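Acetyltransferase PA1377 (Pseudomonas aeruginosa, PDB 2VI7) probably acts as an N-acetyltransferase of the GNAT (GCN5-related) family. Local coordinates at residues D54-Q66 with I70-R82. Sequence-based numbering, arbitrary orientation.
Sequences DDDRLLILVALHQ and IGSASLEQHPRIR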
loop_
_atom_site.group_PDB
_atom_site.type_symbol
_atom_site.label_atom_id
_atom_site.label_comp_id
_atom_site.label_asym_id
_atom_site.label_seq_id
_atom_site.Cartn_x
_atom_site.Cartn_y
_atom_site.Cartn_z
ATOM N N ASP A 54 -8.322 13.468 12.376
ATOM C CA ASP A 54 -7.771 14.437 11.425
ATOM C C ASP A 54 -6.250 14.545 11.611
ATOM O O ASP A 54 -5.765 15.001 12.659
ATOM C CB ASP A 54 -8.411 15.820 11.629
ATOM N N ASP A 55 -5.508 14.150 10.581
ATOM C CA ASP A 55 -4.057 14.177 10.631
ATOM C C ASP A 55 -3.478 15.140 9.589
ATOM O O ASP A 55 -4.049 15.296 8.501
ATOM C CB ASP A 55 -3.551 12.760 10.375
ATOM C CG ASP A 55 -2.178 12.510 10.972
ATOM O OD1 ASP A 55 -1.968 11.385 11.479
ATOM O OD2 ASP A 55 -1.321 13.425 10.931
ATOM N N ASP A 56 -2.354 15.781 9.926
ATOM C CA ASP A 56 -1.688 16.699 8.997
ATOM C C ASP A 56 -0.994 15.891 7.896
ATOM O O ASP A 56 -0.439 16.450 6.946
ATOM C CB ASP A 56 -0.635 17.564 9.712
ATOM C CG ASP A 56 -1.126 18.988 9.999
ATOM O OD1 ASP A 56 -1.914 19.530 9.184
ATOM O OD2 ASP A 56 -0.708 19.568 11.032
ATOM N N ARG A 57 -1.022 14.573 8.056
ATOM C CA ARG A 57 -0.419 13.637 7.114
ATOM C C ARG A 57 -1.211 13.476 5.807
ATOM O O ARG A 57 -0.633 13.293 4.735
ATOM C CB ARG A 57 -0.297 12.256 7.759
ATOM C CG ARG A 57 0.766 12.102 8.825
ATOM C CD ARG A 57 0.682 10.690 9.428
ATOM N NE ARG A 57 0.462 9.651 8.414
ATOM C CZ ARG A 57 -0.730 9.192 8.030
ATOM N NH1 ARG A 57 -1.845 9.668 8.576
ATOM N NH2 ARG A 57 -0.811 8.262 7.081
ATOM N N LEU A 58 -2.534 13.514 5.904
ATOM C CA LEU A 58 -3.380 13.356 4.734
ATOM C C LEU A 58 -3.899 14.688 4.244
ATOM O O LEU A 58 -4.585 15.397 4.973
ATOM C CB LEU A 58 -4.571 12.447 5.041
ATOM C CG LEU A 58 -5.627 12.344 3.931
ATOM C CD1 LEU A 58 -5.003 11.837 2.638
ATOM C CD2 LEU A 58 -6.725 11.402 4.373
ATOM N N LEU A 59 -3.563 15.029 3.009
ATOM C CA LEU A 59 -4.031 16.267 2.417
ATOM C C LEU A 59 -4.868 15.924 1.200
ATOM O O LEU A 59 -4.395 15.261 0.279
ATOM C CB LEU A 59 -2.864 17.152 1.981
ATOM C CG LEU A 59 -3.282 18.312 1.065
ATOM C CD1 LEU A 59 -4.296 19.213 1.768
ATOM C CD2 LEU A 59 -2.040 19.096 0.652
ATOM N N ILE A 60 -6.120 16.362 1.208
ATOM C CA ILE A 60 -7.001 16.114 0.083
ATOM C C ILE A 60 -7.451 17.455 -0.467
ATOM O O ILE A 60 -7.928 18.321 0.270
ATOM C CB ILE A 60 -8.225 15.263 0.496
ATOM C CG1 ILE A 60 -7.752 13.922 1.058
ATOM C CG2 ILE A 60 -9.122 15.007 -0.714
ATOM C CD1 ILE A 60 -8.827 13.167 1.755
ATOM N N LEU A 61 -7.266 17.630 -1.771
ATOM C CA LEU A 61 -7.651 18.859 -2.441
ATOM C C LEU A 61 -8.746 18.608 -3.462
ATOM O O LEU A 61 -8.878 17.513 -4.009
ATOM C CB LEU A 61 -6.452 19.481 -3.163
ATOM C CG LEU A 61 -5.285 20.036 -2.350
ATOM C CD1 LEU A 61 -4.217 20.519 -3.317
ATOM C CD2 LEU A 61 -5.757 21.169 -1.444
ATOM N N VAL A 62 -9.535 19.644 -3.703
ATOM C CA VAL A 62 -10.596 19.586 -4.684
ATOM C C VAL A 62 -10.375 20.793 -5.561
ATOM O O VAL A 62 -10.040 21.863 -5.059
ATOM C CB VAL A 62 -11.990 19.681 -4.041
ATOM C CG1 VAL A 62 -12.372 18.340 -3.456
ATOM C CG2 VAL A 62 -11.996 20.757 -2.963
ATOM N N ALA A 63 -10.522 20.608 -6.867
ATOM C CA ALA A 63 -10.363 21.694 -7.814
ATOM C C ALA A 63 -11.772 22.174 -8.083
ATOM O O ALA A 63 -12.648 21.372 -8.388
ATOM C CB ALA A 63 -9.730 21.185 -9.086
ATOM N N LEU A 64 -11.986 23.480 -7.966
ATOM C CA LEU A 64 -13.307 24.071 -8.165
ATOM C C LEU A 64 -13.375 25.104 -9.286
ATOM O O LEU A 64 -12.435 25.864 -9.528
ATOM C CB LEU A 64 -13.767 24.751 -6.873
ATOM C CG LEU A 64 -13.794 23.932 -5.591
ATOM C CD1 LEU A 64 -13.925 24.852 -4.406
ATOM C CD2 LEU A 64 -14.944 22.964 -5.633
ATOM N N HIS A 65 -14.509 25.118 -9.967
ATOM C CA HIS A 65 -14.770 26.089 -11.018
ATOM C C HIS A 65 -16.205 26.527 -10.780
ATOM O O HIS A 65 -17.122 25.705 -10.840
ATOM C CB HIS A 65 -14.673 25.480 -12.407
ATOM C CG HIS A 65 -15.050 26.440 -13.489
ATOM N ND1 HIS A 65 -14.324 27.583 -13.741
ATOM C CD2 HIS A 65 -16.097 26.458 -14.349
ATOM C CE1 HIS A 65 -14.907 28.266 -14.710
ATOM N NE2 HIS A 65 -15.985 27.607 -15.095
ATOM N N GLN A 66 -16.411 27.810 -10.504
ATOM C CA GLN A 66 -17.763 28.290 -10.227
ATOM C C GLN A 66 -18.442 27.354 -9.195
ATOM O O GLN A 66 -19.592 26.949 -9.378
ATOM C CB GLN A 66 -18.600 28.315 -11.515
ATOM C CG GLN A 66 -17.871 28.822 -12.758
ATOM C CD GLN A 66 -18.181 30.270 -13.086
ATOM N N ILE A 70 -14.590 19.871 -10.029
ATOM C CA ILE A 70 -14.199 19.331 -11.325
ATOM C C ILE A 70 -12.943 18.474 -11.246
ATOM O O ILE A 70 -12.450 17.980 -12.269
ATOM C CB ILE A 70 -13.940 20.459 -12.342
ATOM C CG1 ILE A 70 -12.823 21.370 -11.827
ATOM C CG2 ILE A 70 -15.214 21.251 -12.574
ATOM C CD1 ILE A 70 -12.417 22.468 -12.789
ATOM N N GLY A 71 -12.422 18.300 -10.038
ATOM C CA GLY A 71 -11.222 17.504 -9.882
ATOM C C GLY A 71 -10.798 17.306 -8.446
ATOM O O GLY A 71 -11.211 18.036 -7.552
ATOM N N SER A 72 -9.954 16.312 -8.220
ATOM C CA SER A 72 -9.496 16.031 -6.876
ATOM C C SER A 72 -8.219 15.205 -6.879
ATOM O O SER A 72 -7.912 14.526 -7.859
ATOM C CB SER A 72 -10.589 15.293 -6.119
ATOM O OG SER A 72 -10.187 15.058 -4.791
ATOM N N ALA A 73 -7.476 15.279 -5.779
ATOM C CA ALA A 73 -6.223 14.539 -5.615
ATOM C C ALA A 73 -5.829 14.594 -4.143
ATOM O O ALA A 73 -6.168 15.541 -3.444
ATOM C CB ALA A 73 -5.123 15.151 -6.483
ATOM N N SER A 74 -5.121 13.574 -3.675
ATOM C CA SER A 74 -4.719 13.528 -2.283
ATOM C C SER A 74 -3.277 13.076 -2.092
ATOM O O SER A 74 -2.756 12.265 -2.861
ATOM C CB SER A 74 -5.639 12.587 -1.510
ATOM O OG SER A 74 -5.491 11.258 -1.984
ATOM N N LEU A 75 -2.647 13.621 -1.056
ATOM C CA LEU A 75 -1.271 13.298 -0.690
ATOM C C LEU A 75 -1.304 12.807 0.749
ATOM O O LEU A 75 -1.871 13.465 1.617
ATOM C CB LEU A 75 -0.379 14.542 -0.778
ATOM C CG LEU A 75 1.051 14.402 -0.225
ATOM C CD1 LEU A 75 1.814 13.326 -1.002
ATOM C CD2 LEU A 75 1.773 15.734 -0.316
ATOM N N GLU A 76 -0.716 11.643 0.996
ATOM C CA GLU A 76 -0.677 11.086 2.340
ATOM C C GLU A 76 0.708 10.581 2.744
ATOM O O GLU A 76 1.252 9.639 2.158
ATOM C CB GLU A 76 -1.708 9.957 2.486
ATOM C CG GLU A 76 -1.558 9.174 3.780
ATOM C CD GLU A 76 -2.649 8.147 3.979
ATOM O OE1 GLU A 76 -3.223 7.692 2.970
ATOM O OE2 GLU A 76 -2.923 7.783 5.144
ATOM N N GLN A 77 1.279 11.232 3.751
ATOM C CA GLN A 77 2.580 10.846 4.264
ATOM C C GLN A 77 2.380 9.481 4.893
ATOM O O GLN A 77 1.430 9.275 5.647
ATOM C CB GLN A 77 3.051 11.841 5.321
ATOM C CG GLN A 77 4.350 11.448 5.990
ATOM C CD GLN A 77 4.776 12.450 7.029
ATOM O OE1 GLN A 77 3.997 12.808 7.914
ATOM N NE2 GLN A 77 6.015 12.911 6.937
ATOM N N HIS A 78 3.258 8.538 4.584
ATOM C CA HIS A 78 3.103 7.207 5.140
ATOM C C HIS A 78 3.152 7.237 6.669
ATOM O O HIS A 78 4.017 7.896 7.257
ATOM C CB HIS A 78 4.177 6.274 4.588
ATOM C CG HIS A 78 3.838 4.826 4.740
ATOM N ND1 HIS A 78 3.723 4.215 5.970
ATOM C CD2 HIS A 78 3.533 3.880 3.822
ATOM C CE1 HIS A 78 3.359 2.956 5.802
ATOM N NE2 HIS A 78 3.237 2.727 4.507
ATOM N N PRO A 79 2.214 6.526 7.332
ATOM C CA PRO A 79 2.116 6.449 8.796
ATOM C C PRO A 79 3.272 5.765 9.533
ATOM O O PRO A 79 3.537 6.070 10.700
ATOM C CB PRO A 79 0.787 5.722 9.014
ATOM C CG PRO A 79 0.701 4.828 7.818
ATOM C CD PRO A 79 1.105 5.780 6.709
ATOM N N ARG A 80 3.955 4.836 8.872
ATOM C CA ARG A 80 5.065 4.152 9.521
ATOM C C ARG A 80 6.305 5.024 9.555
ATOM O O ARG A 80 6.662 5.648 8.569
ATOM C CB ARG A 80 5.358 2.823 8.827
ATOM C CG ARG A 80 4.187 1.856 8.876
ATOM C CD ARG A 80 4.608 0.471 8.450
ATOM N NE ARG A 80 4.392 -0.513 9.507
ATOM C CZ ARG A 80 5.016 -1.686 9.578
ATOM N N ILE A 81 6.949 5.073 10.711
ATOM C CA ILE A 81 8.144 5.881 10.885
ATOM C C ILE A 81 9.212 5.616 9.819
ATOM O O ILE A 81 9.763 6.555 9.244
ATOM C CB ILE A 81 8.757 5.659 12.301
ATOM C CG1 ILE A 81 7.775 6.157 13.372
ATOM C CG2 ILE A 81 10.072 6.421 12.442
ATOM C CD1 ILE A 81 8.370 6.298 14.774
ATOM N N ARG A 82 9.493 4.347 9.534
ATOM C CA ARG A 82 10.526 4.017 8.559
ATOM C C ARG A 82 10.141 4.244 7.096
ATOM O O ARG A 82 10.940 3.983 6.202
ATOM C CB ARG A 82 11.015 2.579 8.771
ATOM C CG ARG A 82 11.712 2.365 10.121
ATOM C CD ARG A 82 11.992 0.900 10.393
ATOM N NE ARG A 82 12.931 0.361 9.431
ATOM C CZ ARG A 82 13.231 -0.927 9.326
ATOM N NH1 ARG A 82 14.102 -1.333 8.416
ATOM N NH2 ARG A 82 12.656 -1.813 10.125
#
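The carbonyl oxygen of Leu-61 is gripped by two donors from strand 70-77: the hydroxyl of Ser-72, with OG 2.9 Å from Leu-61 O, and the longer backbone bond from Ala-73 N, at 3.2 Å. Ser-72 can reach it because a chi1 of -178° sets OG opposite the backbone N, on the side where Leu-61 O lies; the serine is buried against helix 18-25, and this bond gives its hydroxyl a partner there. The strands run antiparallel, Leu-59 forming a mutual pair of 2.7 Å bonds with Leu-75, N to O in both directions. Leu-59, Leu-61, Ala-73 and Leu-75 face helix 102-117, whereas Ile-60 shares the Ser-72 face, its CG1 resting on Ser-74 CB at 3.6 Å.

At the far end Arg-57 bends at chi3 (42°) and brings its guanidinium to the end of strand 70-77 and the loop that follows. Arg-57 NH2 forms a salt bridge to Glu-76 OE2 at 2.9 Å, approaching the anti side of the carboxylate, with the two planes 60° apart. The same nitrogen makes a weak bond to Gln-77 O, and Pro-79 CB lies over one guanidinium face. Asp-55, itself poorly ordered, adds a long, weak salt bridge to Arg-57 NH1 and closes an Asx turn, its OD2 accepting from Arg-57 N at 3.1 Å. At the opposite end Ile-70 and Gly-71 both face Ala-63 in a classic beta bulge. Flanked by strands 8-12 and 86-95, this pairing is the antiparallel hairpin in the N-terminal half of the GNAT fold.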